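Local coordinates for protein putative thioesterase II (Thermobifida fusca, PDB 3BBJ) that is a putative thioesterase built from two hotdog domains and probably hydrolyses acyl-CoA or related acyl thioesters, at residues 31-36 / 68-72; 55-61 / 105-111; 161-165 / 206-210; 191-196 / 222-228; 244-250 / 264-270. All coordinates share one frame; numbering follows the deposited sequence.

Contact 1: residues 31-36 / 68-72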
# COMPACT_ATOMS: atom_id res chain seq x y z
N LEU A 31 9.23 9.40 20.84
CA LEU A 31 10.38 9.77 20.03
C LEU A 31 11.22 8.53 19.87
O LEU A 31 11.33 7.72 20.79
CB LEU A 31 11.21 10.88 20.69
CG LEU A 31 10.67 12.31 20.70
CD1 LEU A 31 11.53 13.16 21.63
CD2 LEU A 31 10.60 12.95 19.30
N ILE A 32 11.77 8.39 18.67
CA ILE A 32 12.70 7.32 18.38
C ILE A 32 14.12 7.90 18.15
O ILE A 32 14.89 7.39 17.36
CB ILE A 32 12.23 6.52 17.12
CG1 ILE A 32 12.09 7.44 15.90
CG2 ILE A 32 10.94 5.84 17.36
CD1 ILE A 32 11.92 6.67 14.60
N GLY A 33 14.46 8.95 18.86
CA GLY A 33 15.63 9.75 18.55
C GLY A 33 15.17 11.19 18.57
O GLY A 33 14.57 11.62 19.56
N THR A 34 15.44 11.94 17.50
CA THR A 34 14.99 13.33 17.40
C THR A 34 13.62 13.47 16.70
O THR A 34 12.98 14.54 16.75
CB THR A 34 16.02 14.20 16.66
OG1 THR A 34 16.23 13.69 15.33
CG2 THR A 34 17.35 14.28 17.45
N ALA A 35 13.18 12.40 16.04
CA ALA A 35 11.89 12.40 15.34
C ALA A 35 10.88 11.54 16.06
O ALA A 35 11.22 10.56 16.71
CB ALA A 35 12.06 11.94 13.90
N MSE A 36 9.61 11.90 15.92
CA MSE A 36 8.51 11.06 16.40
C MSE A 36 8.32 9.81 15.56
O MSE A 36 8.47 9.82 14.34
CB MSE A 36 7.23 11.86 16.34
CG MSE A 36 7.22 13.01 17.29
SE MSE A 36 6.82 12.34 19.03
CE MSE A 36 7.39 13.80 19.95
N PRO A 68 10.34 14.89 9.41
CA PRO A 68 10.20 14.44 10.80
C PRO A 68 9.49 15.47 11.65
O PRO A 68 9.68 16.66 11.42
CB PRO A 68 11.64 14.35 11.29
CG PRO A 68 12.37 15.36 10.46
CD PRO A 68 11.75 15.19 9.10
N ALA A 69 8.70 15.02 12.61
CA ALA A 69 8.13 15.89 13.63
C ALA A 69 8.86 15.70 14.96
O ALA A 69 9.50 14.67 15.21
CB ALA A 69 6.65 15.60 13.83
N SER A 70 8.75 16.71 15.82
CA SER A 70 9.31 16.65 17.16
C SER A 70 8.18 16.82 18.19
O SER A 70 7.03 17.00 17.82
CB SER A 70 10.42 17.69 17.35
OG SER A 70 10.05 18.95 16.83
N SER A 71 8.51 16.76 19.46
CA SER A 71 7.49 16.93 20.49
C SER A 71 6.89 18.35 20.53
O SER A 71 7.43 19.31 19.96
CB SER A 71 8.04 16.56 21.88
OG SER A 71 8.95 17.54 22.39
N GLY A 72 5.74 18.43 21.19
CA GLY A 72 5.02 19.67 21.35
C GLY A 72 3.81 19.76 20.45
O GLY A 72 3.37 18.75 19.89
O HOH W 1 8.73 11.88 12.79

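Contact 2: residues 55-61 / 105-111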
# COMPACT_ATOMS: atom_id res chain seq x y z
N HIS A 55 -18.74 7.29 8.83
CA HIS A 55 -18.46 5.88 9.01
C HIS A 55 -17.47 5.69 10.15
O HIS A 55 -16.69 6.59 10.47
CB HIS A 55 -17.92 5.30 7.72
CG HIS A 55 -18.85 5.47 6.56
ND1 HIS A 55 -20.05 4.80 6.47
CD2 HIS A 55 -18.76 6.23 5.45
CE1 HIS A 55 -20.66 5.15 5.34
NE2 HIS A 55 -19.89 6.02 4.71
N LEU A 56 -17.50 4.49 10.74
CA LEU A 56 -16.78 4.24 11.98
C LEU A 56 -15.31 3.86 11.85
O LEU A 56 -14.55 4.10 12.79
CB LEU A 56 -17.50 3.15 12.78
CG LEU A 56 -18.92 3.49 13.25
CD1 LEU A 56 -19.47 2.38 14.17
CD2 LEU A 56 -18.98 4.85 13.96
N HIS A 57 -14.91 3.29 10.70
CA HIS A 57 -13.57 2.66 10.58
C HIS A 57 -12.73 3.11 9.42
O HIS A 57 -13.24 3.41 8.36
CB HIS A 57 -13.72 1.15 10.43
CG HIS A 57 -14.62 0.55 11.45
ND1 HIS A 57 -15.75 -0.16 11.12
CD2 HIS A 57 -14.60 0.63 12.80
CE1 HIS A 57 -16.37 -0.54 12.23
NE2 HIS A 57 -15.69 -0.07 13.26
N ALA A 58 -11.43 3.07 9.66
CA ALA A 58 -10.41 3.40 8.65
C ALA A 58 -10.05 2.10 7.94
O ALA A 58 -9.25 1.30 8.46
CB ALA A 58 -9.20 4.00 9.33
N VAL A 59 -10.64 1.88 6.77
CA VAL A 59 -10.50 0.60 6.06
C VAL A 59 -9.27 0.54 5.16
O VAL A 59 -8.63 -0.52 5.06
CB VAL A 59 -11.80 0.21 5.32
CG1 VAL A 59 -11.57 -0.96 4.39
CG2 VAL A 59 -12.88 -0.14 6.38
N SER A 60 -8.94 1.66 4.49
CA SER A 60 -7.65 1.78 3.79
C SER A 60 -7.08 3.14 4.08
O SER A 60 -7.75 4.15 3.85
CB SER A 60 -7.77 1.59 2.28
OG SER A 60 -8.48 0.41 1.98
N SER A 61 -5.84 3.16 4.54
CA SER A 61 -5.15 4.39 4.89
C SER A 61 -3.78 4.42 4.22
O SER A 61 -2.96 3.53 4.45
CB SER A 61 -5.02 4.46 6.41
OG SER A 61 -6.27 4.24 7.06
N THR A 105 -4.57 9.75 3.40
CA THR A 105 -5.90 9.71 2.81
C THR A 105 -6.47 8.39 3.30
O THR A 105 -5.79 7.38 3.29
CB THR A 105 -5.88 9.85 1.29
OG1 THR A 105 -5.15 11.04 0.95
CG2 THR A 105 -7.31 9.94 0.71
N LEU A 106 -7.68 8.44 3.83
CA LEU A 106 -8.28 7.29 4.47
C LEU A 106 -9.64 7.01 3.90
O LEU A 106 -10.51 7.89 3.88
CB LEU A 106 -8.39 7.50 6.00
CG LEU A 106 -7.09 7.56 6.83
CD1 LEU A 106 -6.41 8.92 6.69
CD2 LEU A 106 -7.35 7.27 8.29
N ALA A 107 -9.81 5.78 3.41
CA ALA A 107 -11.10 5.29 2.98
C ALA A 107 -11.73 4.78 4.27
O ALA A 107 -11.23 3.82 4.87
CB ALA A 107 -10.97 4.17 1.95
N THR A 108 -12.81 5.45 4.70
CA THR A 108 -13.53 5.03 5.90
C THR A 108 -14.83 4.37 5.50
O THR A 108 -15.47 4.77 4.52
CB THR A 108 -13.83 6.19 6.89
OG1 THR A 108 -14.99 6.89 6.46
CG2 THR A 108 -12.63 7.16 7.01
N ALA A 109 -15.19 3.35 6.25
CA ALA A 109 -16.43 2.60 6.06
C ALA A 109 -16.80 2.01 7.43
O ALA A 109 -16.11 2.26 8.41
CB ALA A 109 -16.23 1.51 5.02
N THR A 110 -17.88 1.26 7.50
CA THR A 110 -18.29 0.63 8.74
C THR A 110 -18.33 -0.86 8.51
O THR A 110 -19.18 -1.34 7.81
CB THR A 110 -19.68 1.15 9.21
OG1 THR A 110 -19.60 2.56 9.42
CG2 THR A 110 -20.13 0.45 10.53
N LEU A 111 -17.38 -1.57 9.09
CA LEU A 111 -17.32 -3.01 8.95
C LEU A 111 -18.28 -3.70 9.92
O LEU A 111 -18.61 -3.15 10.97
CB LEU A 111 -15.91 -3.51 9.25
CG LEU A 111 -14.77 -3.00 8.37
CD1 LEU A 111 -13.48 -3.71 8.78
CD2 LEU A 111 -15.10 -3.23 6.91

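Contact 3: residues 161-165 / 206-210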
# COMPACT_ATOMS: atom_id res chain seq x y z
N ALA A 161 16.59 -14.50 18.30
CA ALA A 161 17.90 -14.96 17.84
C ALA A 161 18.38 -14.11 16.68
O ALA A 161 19.56 -13.78 16.60
CB ALA A 161 17.86 -16.46 17.43
N ALA A 162 17.46 -13.77 15.79
CA ALA A 162 17.80 -12.96 14.62
C ALA A 162 18.24 -11.55 15.00
O ALA A 162 19.27 -11.06 14.55
CB ALA A 162 16.61 -12.90 13.67
N LEU A 163 17.44 -10.90 15.83
CA LEU A 163 17.73 -9.54 16.28
C LEU A 163 19.01 -9.47 17.12
O LEU A 163 19.77 -8.50 16.99
CB LEU A 163 16.55 -8.98 17.08
CG LEU A 163 15.29 -8.70 16.25
CD1 LEU A 163 14.09 -8.48 17.14
CD2 LEU A 163 15.55 -7.52 15.36
N ALA A 164 19.23 -10.49 17.96
CA ALA A 164 20.43 -10.58 18.80
C ALA A 164 21.64 -11.14 18.06
O ALA A 164 22.67 -11.36 18.69
CB ALA A 164 20.14 -11.41 20.05
N ARG A 165 21.52 -11.40 16.76
CA ARG A 165 22.64 -11.88 15.92
C ARG A 165 23.24 -13.25 16.34
O ARG A 165 24.32 -13.61 15.86
CB ARG A 165 23.75 -10.83 15.87
CG ARG A 165 23.28 -9.41 15.63
CD ARG A 165 22.72 -9.18 14.23
NE ARG A 165 21.59 -8.24 14.26
CZ ARG A 165 20.86 -7.87 13.21
NH1 ARG A 165 21.14 -8.34 12.00
NH2 ARG A 165 19.85 -7.01 13.38
N VAL A 206 14.73 -4.08 7.84
CA VAL A 206 15.98 -3.90 7.13
C VAL A 206 17.20 -4.17 8.01
O VAL A 206 18.27 -4.49 7.50
CB VAL A 206 16.08 -2.48 6.51
CG1 VAL A 206 16.15 -1.36 7.60
CG2 VAL A 206 17.28 -2.40 5.59
N SER A 207 17.04 -4.02 9.32
CA SER A 207 18.12 -4.23 10.25
C SER A 207 18.65 -5.65 10.15
O SER A 207 19.81 -5.88 10.45
CB SER A 207 17.66 -3.92 11.67
OG SER A 207 16.64 -4.80 12.08
N LEU A 208 17.80 -6.59 9.72
CA LEU A 208 18.20 -8.00 9.56
C LEU A 208 19.01 -8.30 8.30
O LEU A 208 19.49 -9.41 8.15
CB LEU A 208 16.95 -8.88 9.49
CG LEU A 208 16.10 -8.94 10.75
CD1 LEU A 208 14.91 -9.82 10.47
CD2 LEU A 208 16.93 -9.45 11.93
N LEU A 209 19.18 -7.31 7.42
CA LEU A 209 19.73 -7.51 6.07
C LEU A 209 20.94 -6.64 5.69
O LEU A 209 21.89 -7.14 5.10
CB LEU A 209 18.62 -7.26 5.05
CG LEU A 209 17.31 -8.03 5.30
CD1 LEU A 209 16.14 -7.42 4.55
CD2 LEU A 209 17.48 -9.51 4.95
N VAL A 210 20.85 -5.34 5.93
CA VAL A 210 22.00 -4.43 5.72
C VAL A 210 22.27 -3.76 7.07
O VAL A 210 21.50 -3.94 8.02
CB VAL A 210 21.79 -3.42 4.55
CG1 VAL A 210 21.41 -4.17 3.27
CG2 VAL A 210 20.71 -2.37 4.88

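Contact 4: residues 191-196 / 222-228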
# COMPACT_ATOMS: atom_id res chain seq x y z
N PRO A 191 -8.54 -1.20 20.41
CA PRO A 191 -7.60 -1.80 19.47
C PRO A 191 -7.51 -1.08 18.12
O PRO A 191 -6.43 -0.95 17.56
CB PRO A 191 -8.19 -3.20 19.22
CG PRO A 191 -8.97 -3.51 20.40
CD PRO A 191 -9.43 -2.21 21.01
N LEU A 192 -8.65 -0.61 17.63
CA LEU A 192 -8.70 -0.00 16.30
C LEU A 192 -7.91 1.27 16.26
O LEU A 192 -7.30 1.60 15.23
CB LEU A 192 -10.14 0.27 15.91
CG LEU A 192 -10.96 -0.99 15.68
CD1 LEU A 192 -12.46 -0.69 15.79
CD2 LEU A 192 -10.58 -1.59 14.31
N ALA A 193 -7.91 1.99 17.38
CA ALA A 193 -7.17 3.24 17.51
C ALA A 193 -5.67 2.96 17.49
O ALA A 193 -4.89 3.78 17.04
CB ALA A 193 -7.56 3.95 18.82
N PHE A 194 -5.29 1.78 17.97
CA PHE A 194 -3.88 1.37 18.15
C PHE A 194 -3.26 0.71 16.91
O PHE A 194 -2.04 0.69 16.78
CB PHE A 194 -3.81 0.43 19.36
CG PHE A 194 -2.50 -0.34 19.50
CD1 PHE A 194 -1.32 0.32 19.79
CD2 PHE A 194 -2.49 -1.73 19.42
CE1 PHE A 194 -0.13 -0.39 19.95
CE2 PHE A 194 -1.31 -2.46 19.58
CZ PHE A 194 -0.12 -1.79 19.85
N LEU A 195 -4.09 0.19 16.01
CA LEU A 195 -3.58 -0.47 14.80
C LEU A 195 -2.58 0.39 14.01
O LEU A 195 -1.51 -0.09 13.64
CB LEU A 195 -4.73 -0.99 13.92
CG LEU A 195 -5.53 -2.17 14.50
CD1 LEU A 195 -6.62 -2.63 13.57
CD2 LEU A 195 -4.60 -3.35 14.81
N PRO A 196 -2.91 1.67 13.76
CA PRO A 196 -1.96 2.51 13.00
C PRO A 196 -0.58 2.66 13.65
O PRO A 196 0.44 2.81 12.94
CB PRO A 196 -2.68 3.87 12.88
CG PRO A 196 -3.84 3.83 13.85
CD PRO A 196 -4.16 2.38 14.12
N TRP A 222 -1.98 0.80 4.83
CA TRP A 222 -2.44 -0.35 5.59
C TRP A 222 -3.97 -0.50 5.54
O TRP A 222 -4.72 0.46 5.41
CB TRP A 222 -1.89 -0.31 7.02
CG TRP A 222 -2.67 0.54 7.95
CD1 TRP A 222 -2.48 1.86 8.19
CD2 TRP A 222 -3.76 0.13 8.78
NE1 TRP A 222 -3.39 2.31 9.11
CE2 TRP A 222 -4.20 1.27 9.48
CE3 TRP A 222 -4.42 -1.08 8.99
CZ2 TRP A 222 -5.26 1.24 10.38
CZ3 TRP A 222 -5.47 -1.12 9.88
CH2 TRP A 222 -5.88 0.04 10.57
N HIS A 223 -4.42 -1.74 5.61
CA HIS A 223 -5.84 -2.05 5.47
C HIS A 223 -6.39 -2.78 6.70
O HIS A 223 -5.77 -3.72 7.20
CB HIS A 223 -6.03 -2.93 4.24
CG HIS A 223 -5.47 -2.35 2.98
ND1 HIS A 223 -5.96 -1.20 2.42
CD2 HIS A 223 -4.49 -2.78 2.16
CE1 HIS A 223 -5.30 -0.93 1.31
NE2 HIS A 223 -4.39 -1.87 1.13
N LEU A 224 -7.57 -2.35 7.14
CA LEU A 224 -8.28 -2.97 8.26
C LEU A 224 -9.20 -4.01 7.65
O LEU A 224 -10.04 -3.65 6.84
CB LEU A 224 -9.13 -1.95 9.00
CG LEU A 224 -9.92 -2.48 10.20
CD1 LEU A 224 -8.96 -3.01 11.27
CD2 LEU A 224 -10.83 -1.39 10.76
N ARG A 225 -9.07 -5.27 8.07
CA ARG A 225 -9.77 -6.40 7.46
C ARG A 225 -10.89 -7.03 8.30
O ARG A 225 -11.78 -7.69 7.76
CB ARG A 225 -8.75 -7.48 7.12
CG ARG A 225 -7.62 -7.02 6.16
CD ARG A 225 -8.15 -6.26 4.95
NE ARG A 225 -9.27 -6.96 4.30
CZ ARG A 225 -9.15 -8.00 3.46
NH1 ARG A 225 -7.96 -8.51 3.15
NH2 ARG A 225 -10.24 -8.54 2.93
N ALA A 226 -10.79 -6.88 9.62
CA ALA A 226 -11.76 -7.38 10.58
C ALA A 226 -11.64 -6.50 11.82
O ALA A 226 -10.62 -5.83 12.02
CB ALA A 226 -11.45 -8.82 10.95
N ILE A 227 -12.69 -6.49 12.63
CA ILE A 227 -12.73 -5.73 13.86
C ILE A 227 -12.16 -6.62 14.96
O ILE A 227 -12.76 -7.65 15.28
CB ILE A 227 -14.17 -5.33 14.22
CG1 ILE A 227 -14.80 -4.46 13.12
CG2 ILE A 227 -14.21 -4.63 15.58
CD1 ILE A 227 -14.16 -3.08 12.91
N PRO A 228 -11.01 -6.24 15.55
CA PRO A 228 -10.41 -7.10 16.55
C PRO A 228 -11.01 -6.88 17.93
O PRO A 228 -11.48 -5.77 18.25
CB PRO A 228 -8.95 -6.64 16.57
CG PRO A 228 -9.03 -5.21 16.29
CD PRO A 228 -10.21 -5.02 15.35

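Contact 5: residues 244-250 / 264-270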
# COMPACT_ATOMS: atom_id res chain seq x y z
N ASP A 244 19.15 -0.55 -4.07
CA ASP A 244 19.37 0.88 -4.27
C ASP A 244 18.91 1.68 -3.03
O ASP A 244 18.39 2.80 -3.15
CB ASP A 244 18.66 1.35 -5.55
CG ASP A 244 19.08 2.74 -6.01
OD1 ASP A 244 20.25 3.16 -5.80
OD2 ASP A 244 18.23 3.42 -6.61
N GLY A 245 19.14 1.10 -1.85
CA GLY A 245 18.80 1.73 -0.58
C GLY A 245 17.36 1.59 -0.14
O GLY A 245 17.01 1.92 1.00
N TRP A 246 16.52 1.11 -1.04
CA TRP A 246 15.09 0.97 -0.81
C TRP A 246 14.77 -0.41 -0.25
O TRP A 246 15.37 -1.40 -0.64
CB TRP A 246 14.32 1.19 -2.11
CG TRP A 246 14.40 2.60 -2.61
CD1 TRP A 246 15.28 3.11 -3.50
CD2 TRP A 246 13.55 3.69 -2.23
NE1 TRP A 246 15.05 4.45 -3.70
CE2 TRP A 246 13.99 4.83 -2.92
CE3 TRP A 246 12.46 3.82 -1.36
CZ2 TRP A 246 13.37 6.07 -2.79
CZ3 TRP A 246 11.86 5.05 -1.22
CH2 TRP A 246 12.31 6.16 -1.93
N PHE A 247 13.82 -0.46 0.68
CA PHE A 247 13.32 -1.75 1.17
C PHE A 247 11.81 -1.68 1.41
O PHE A 247 11.25 -0.60 1.65
CB PHE A 247 14.05 -2.21 2.44
CG PHE A 247 13.84 -1.31 3.63
CD1 PHE A 247 14.62 -0.18 3.81
CD2 PHE A 247 12.88 -1.62 4.59
CE1 PHE A 247 14.43 0.65 4.88
CE2 PHE A 247 12.68 -0.78 5.69
CZ PHE A 247 13.45 0.35 5.83
N ASP A 248 11.18 -2.85 1.32
CA ASP A 248 9.77 -3.00 1.65
C ASP A 248 9.64 -3.71 3.01
O ASP A 248 10.34 -4.70 3.27
CB ASP A 248 9.02 -3.78 0.57
CG ASP A 248 9.56 -5.20 0.37
OD1 ASP A 248 10.72 -5.33 -0.05
OD2 ASP A 248 8.82 -6.17 0.62
N GLU A 249 8.77 -3.19 3.88
CA GLU A 249 8.47 -3.84 5.17
C GLU A 249 6.98 -4.17 5.19
O GLU A 249 6.13 -3.30 5.18
CB GLU A 249 8.83 -2.92 6.33
CG GLU A 249 8.55 -3.46 7.73
CD GLU A 249 9.04 -2.51 8.84
OE1 GLU A 249 10.24 -2.12 8.83
OE2 GLU A 249 8.22 -2.15 9.74
N ASN A 250 6.69 -5.45 5.23
CA ASN A 250 5.32 -5.93 5.15
C ASN A 250 4.91 -6.46 6.51
O ASN A 250 5.46 -7.45 6.95
CB ASN A 250 5.27 -7.04 4.11
CG ASN A 250 6.00 -6.65 2.85
OD1 ASN A 250 5.69 -5.63 2.27
ND2 ASN A 250 7.00 -7.44 2.44
N SER A 264 -0.26 -4.31 6.21
CA SER A 264 0.47 -3.07 6.05
C SER A 264 1.70 -3.33 5.19
O SER A 264 2.33 -4.36 5.29
CB SER A 264 0.92 -2.57 7.44
OG SER A 264 1.53 -1.28 7.40
N ARG A 265 1.99 -2.40 4.31
CA ARG A 265 3.24 -2.42 3.59
C ARG A 265 3.78 -0.97 3.62
O ARG A 265 3.04 -0.03 3.30
CB ARG A 265 3.09 -2.98 2.15
CG ARG A 265 4.49 -3.02 1.40
CD ARG A 265 4.57 -3.65 -0.03
NE ARG A 265 4.02 -5.01 -0.17
CZ ARG A 265 3.16 -5.41 -1.12
NH1 ARG A 265 2.75 -4.56 -2.07
NH2 ARG A 265 2.70 -6.66 -1.13
N GLN A 266 5.01 -0.78 4.08
CA GLN A 266 5.67 0.54 3.92
C GLN A 266 6.91 0.41 3.02
O GLN A 266 7.48 -0.69 2.88
CB GLN A 266 6.04 1.24 5.25
CG GLN A 266 7.08 0.58 6.14
CD GLN A 266 7.63 1.52 7.22
OE1 GLN A 266 8.48 2.37 6.94
NE2 GLN A 266 7.18 1.35 8.46
N LEU A 267 7.27 1.53 2.39
CA LEU A 267 8.49 1.65 1.59
C LEU A 267 9.36 2.77 2.17
O LEU A 267 8.89 3.87 2.44
CB LEU A 267 8.18 1.97 0.12
CG LEU A 267 9.34 1.76 -0.86
CD1 LEU A 267 9.55 0.24 -1.11
CD2 LEU A 267 9.16 2.50 -2.18
N ALA A 268 10.64 2.48 2.35
CA ALA A 268 11.57 3.47 2.92
C ALA A 268 12.95 3.32 2.29
O ALA A 268 13.32 2.24 1.82
CB ALA A 268 11.64 3.32 4.43
N ARG A 269 13.68 4.44 2.26
CA ARG A 269 15.05 4.42 1.78
C ARG A 269 16.06 4.77 2.87
O ARG A 269 16.04 5.88 3.45
CB ARG A 269 15.29 5.35 0.62
CG ARG A 269 16.59 4.94 -0.11
CD ARG A 269 17.03 5.93 -1.14
NE ARG A 269 18.10 5.34 -1.93
CZ ARG A 269 19.07 6.03 -2.55
NH1 ARG A 269 19.16 7.35 -2.44
NH2 ARG A 269 19.99 5.37 -3.24
N VAL A 270 16.92 3.79 3.12
CA VAL A 270 18.11 3.92 3.97
C VAL A 270 18.95 5.18 3.68
O VAL A 270 19.00 5.68 2.55
CB VAL A 270 18.97 2.65 3.80
CG1 VAL A 270 20.40 2.97 3.43
CG2 VAL A 270 18.85 1.77 5.02
O HOH W 2 5.80 -1.14 9.07
O HOH W 3 4.21 -2.11 7.14

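Contact 1: residues 31-36 / 68-72
A loop-to-loop contact centred on M36 and A69 lies partly buried in the N-terminal hotdog domain, where segment 31-36 runs into helix 38-51 and segment 68-72 leads into strand 72-82. Neither segment is regular over the contact, and a single direct hydrogen bond ties them. It runs from M36 N to A69 O (2.9 Å, 155° at the hydrogen), with the donor tilted 28° from the carbonyl plane. A69 O also takes a CA-H...O contact from A35 CA at 3.3 Å. A water supplies the second tie, giving a proton to M36 O at 2.6 Å and accepting one from A69 N at 3.1 Å. Both backbone polar groups of M36 are thereby linked to A69, one directly and one through solvent.

The side chain of M36, a selenomethionine, has CG anti to its carbonyl carbon (chi1 -67°) and the chain bends at the next bond, so that CG passes 4.4 Å from A69 CB while the selenium end heads for S70 and S71. The modelled CE lies implausibly close to S71, so its exact place is doubtful. M36 and A69 both also pack on L26 of strand 21-26, which joins this contact to the neighbouring sheet. S70 O is taken by Q96 NE2, from outside the two loops. Within 31-36, the bond from I32 N to A35 O (3.0 Å) closes the loop around G33. Where the two loops meet at the more exposed end, the A35 methyl rests against the proline ring, CB to P68 CB, at 3.6 Å.

Contact 2: residues 55-61 / 105-111
A classic beta bulge interrupts the antiparallel pairing of H57-S61 with T105-A109 in the N-terminal hotdog domain, with V59 and S60 both set opposite A107. A107 O takes two hydrogen bonds, from V59 N at 2.8 Å nearly in line with the carbonyl and from S60 N at 3.2 Å on an in-plane lone pair. A107 N returns a bond to S60 O (2.7 Å). Before the bulge, H57 and A109 form a hydrogen-bonded pair, N to O in both directions.

Past the strand ends, side chains take over from the backbone. H57 ND1 accepts the N-H of L111 at 3.0 Å, with the donor only 5° out of the ring plane, and L56 CB covers one face of that imidazole. The ring gets there with CG beside the backbone N (chi1 -49°). T110 OG1 accepts from L56 N at 3.1 Å and also lies at the edge of the H55 ring, whose NE2 is bonded to G84 O.

V59 CG2 meets L111 CD2 at 3.8 Å and also reaches the A109 methyl, while V59 and S60 pack on L267 of the second subunit, a feature of this dimer. A58 CB and L106 CD2 (3.9 Å) meet on the face opposite S60 and A107, where Q46 of helix 38-51 covers them. An antiparallel sheet packed against a long helix in this way is characteristic of the hotdog fold.

Contact 3: residues 161-165 / 206-210
Polar contacts between the end of helix 157-163 and the 3-10 segment that ends at 206-208 converge on one acceptor, S207 O. The guanidinium of R165 reaches it edge-on with two nitrogens, NH2 at 3.1 Å and NH1 at 3.2 Å. Each bond is weak, bent to 134° and 132° at the hydrogen, as expected when one oxygen sits between the two amino groups of a fork. R165 starts from a CB that does not face the turn, and its chain bends at chi2 (-69°) and again at the next bond to bring the group across. A further weak bond from R165 NE to L163 O, 3.3 Å long, also links the group to its own helix. A162 O lies over one face of the guanidinium, offset toward its rim. S207 OG is turned elsewhere, to P204 O. R165 also touches a neighbouring molecule of the crystal, so its pose may owe something to the lattice.

The apolar part is small and is carried by one methyl. L208 CD2 meets A162 CB at 3.9 Å and L163 CD2 at 4.2 Å, the two leucine side chains crossing at a slant. L163 and L208 both continue onto L174, which places this surface contact against strand 173-180 of the C-terminal hotdog domain.

Backbone bonds close each side. V206 O accepts from both L209 N (3.0 Å) and V210 N (3.1 Å), ending the 3-10 turn. On the helix side, R165 leaves helical geometry with positive phi and bonds back into the last turn, one of them from R165 N to A162 O, as in a Schellman motif that terminates a helix.

Contact 4: residues 191-196 / 222-228
L195 and W222 meet where helix 191-196 runs nearly antiparallel to strand 222-224, their axes at 167° and 10.4 Å apart, a spacing bridged by largely apolar side chains. L195 CB sits 3.7 Å from W222 CH2, and P196 CD lies 4.1 Å from W222 CZ2, so the outer carbons CH2 and CZ2 of the six-membered ring meet both residues. The indole is brought under the helix by a first torsion that places CG between the backbone N and the carbonyl carbon (chi1 83°). Replacing W222 by an alanine would probably open a gap beneath L195 and P196 and leave Q46 without one of its packing partners.

Helix 191-198 thus lies on a face of the antiparallel sheet in the C-terminal hotdog domain, but it also leans on the N-terminal one: Q46 of helix 38-51 packs on W222 and P196 and bonds to L192 O. L192 spreads its two methyls, CD2 wedging between L224 CD2 and P228 CD, each 3.6 Å away, and CD1 reaching I227 CD1 at 4.1 Å. H57 of strand 57-65 backs L192, L224 and I227. At the start of the helix, P191 CB rests on P228 CG, 3.7 Å apart. The tightest spot is between the crossing leucines, where L195 CD1 and L224 CD1 approach to 3.3 Å, closer than usual van der Waals contact.

Contact 5: residues 244-250 / 264-270
R269 stretches along W246 and D244, with each part of its side chain occupied in turn. CB stands over the six-membered ring of W246, 3.6 Å from its centroid and 7° off the normal, a CH-pi contact. CG, anti to the backbone N (chi1 -162°), passes 3.2 Å from G245 O; CD lies over the same indole face, 3.6 Å from W246 NE1. The tip then grips D244 side-on: NE at 2.8 Å and NH2 at 3.0 Å both donate to D244 O, the NE bond being the straighter, and NH2 forms a salt bridge with D244 OD1 at 3.4 Å. The other carboxylate oxygen, OD2, accepts from D112 N of the second subunit.

Behind this clasp runs an antiparallel beta hairpin, strands 246-254 and 260-269, of the C-terminal hotdog domain. F247 with A268 and E249 with Q266 are hydrogen-bonded pairs, each joined both ways. W246 also takes L267 CD2 against CE3, 3.6 Å away, and packs on L111 of the second subunit. An alanine in place of W246 would probably leave a gap under R269 CB and CD and toward L111 of the second subunit, with the arginine held by its tip. E249 and Q266 lie side by side on the face that also carries F247, bridged by a water that donates to E249 OE2 (2.7 Å) and accepts from Q266 NE2; E249 OE1 accepts from I205 N, and Q266 OE1 is bonded to T217 OG1.

Overall arrangement
Contacts 2, 4 and 5 follow one another through adjoining strands. Contact 2 joins contact 4, their centres 10 Å apart, by probable backbone bonds, S61 O to W222 N at 2.9 Å and V59 O to L224 N at 3.0 Å, which couple the N- and C-terminal hotdog domains. Contact 4 reaches contact 5 where W222 CB packs on S264 OG (3.6 Å), and contact 3 touches contact 5 through V206 CG1 and F247 CZ, also 3.6 Å apart. Contact 1 stands apart, its nearest atoms about 9 Å from contact 5. Across the dimer, R225 of the 222-228 segment forms a salt bridge with D248 of the second subunit.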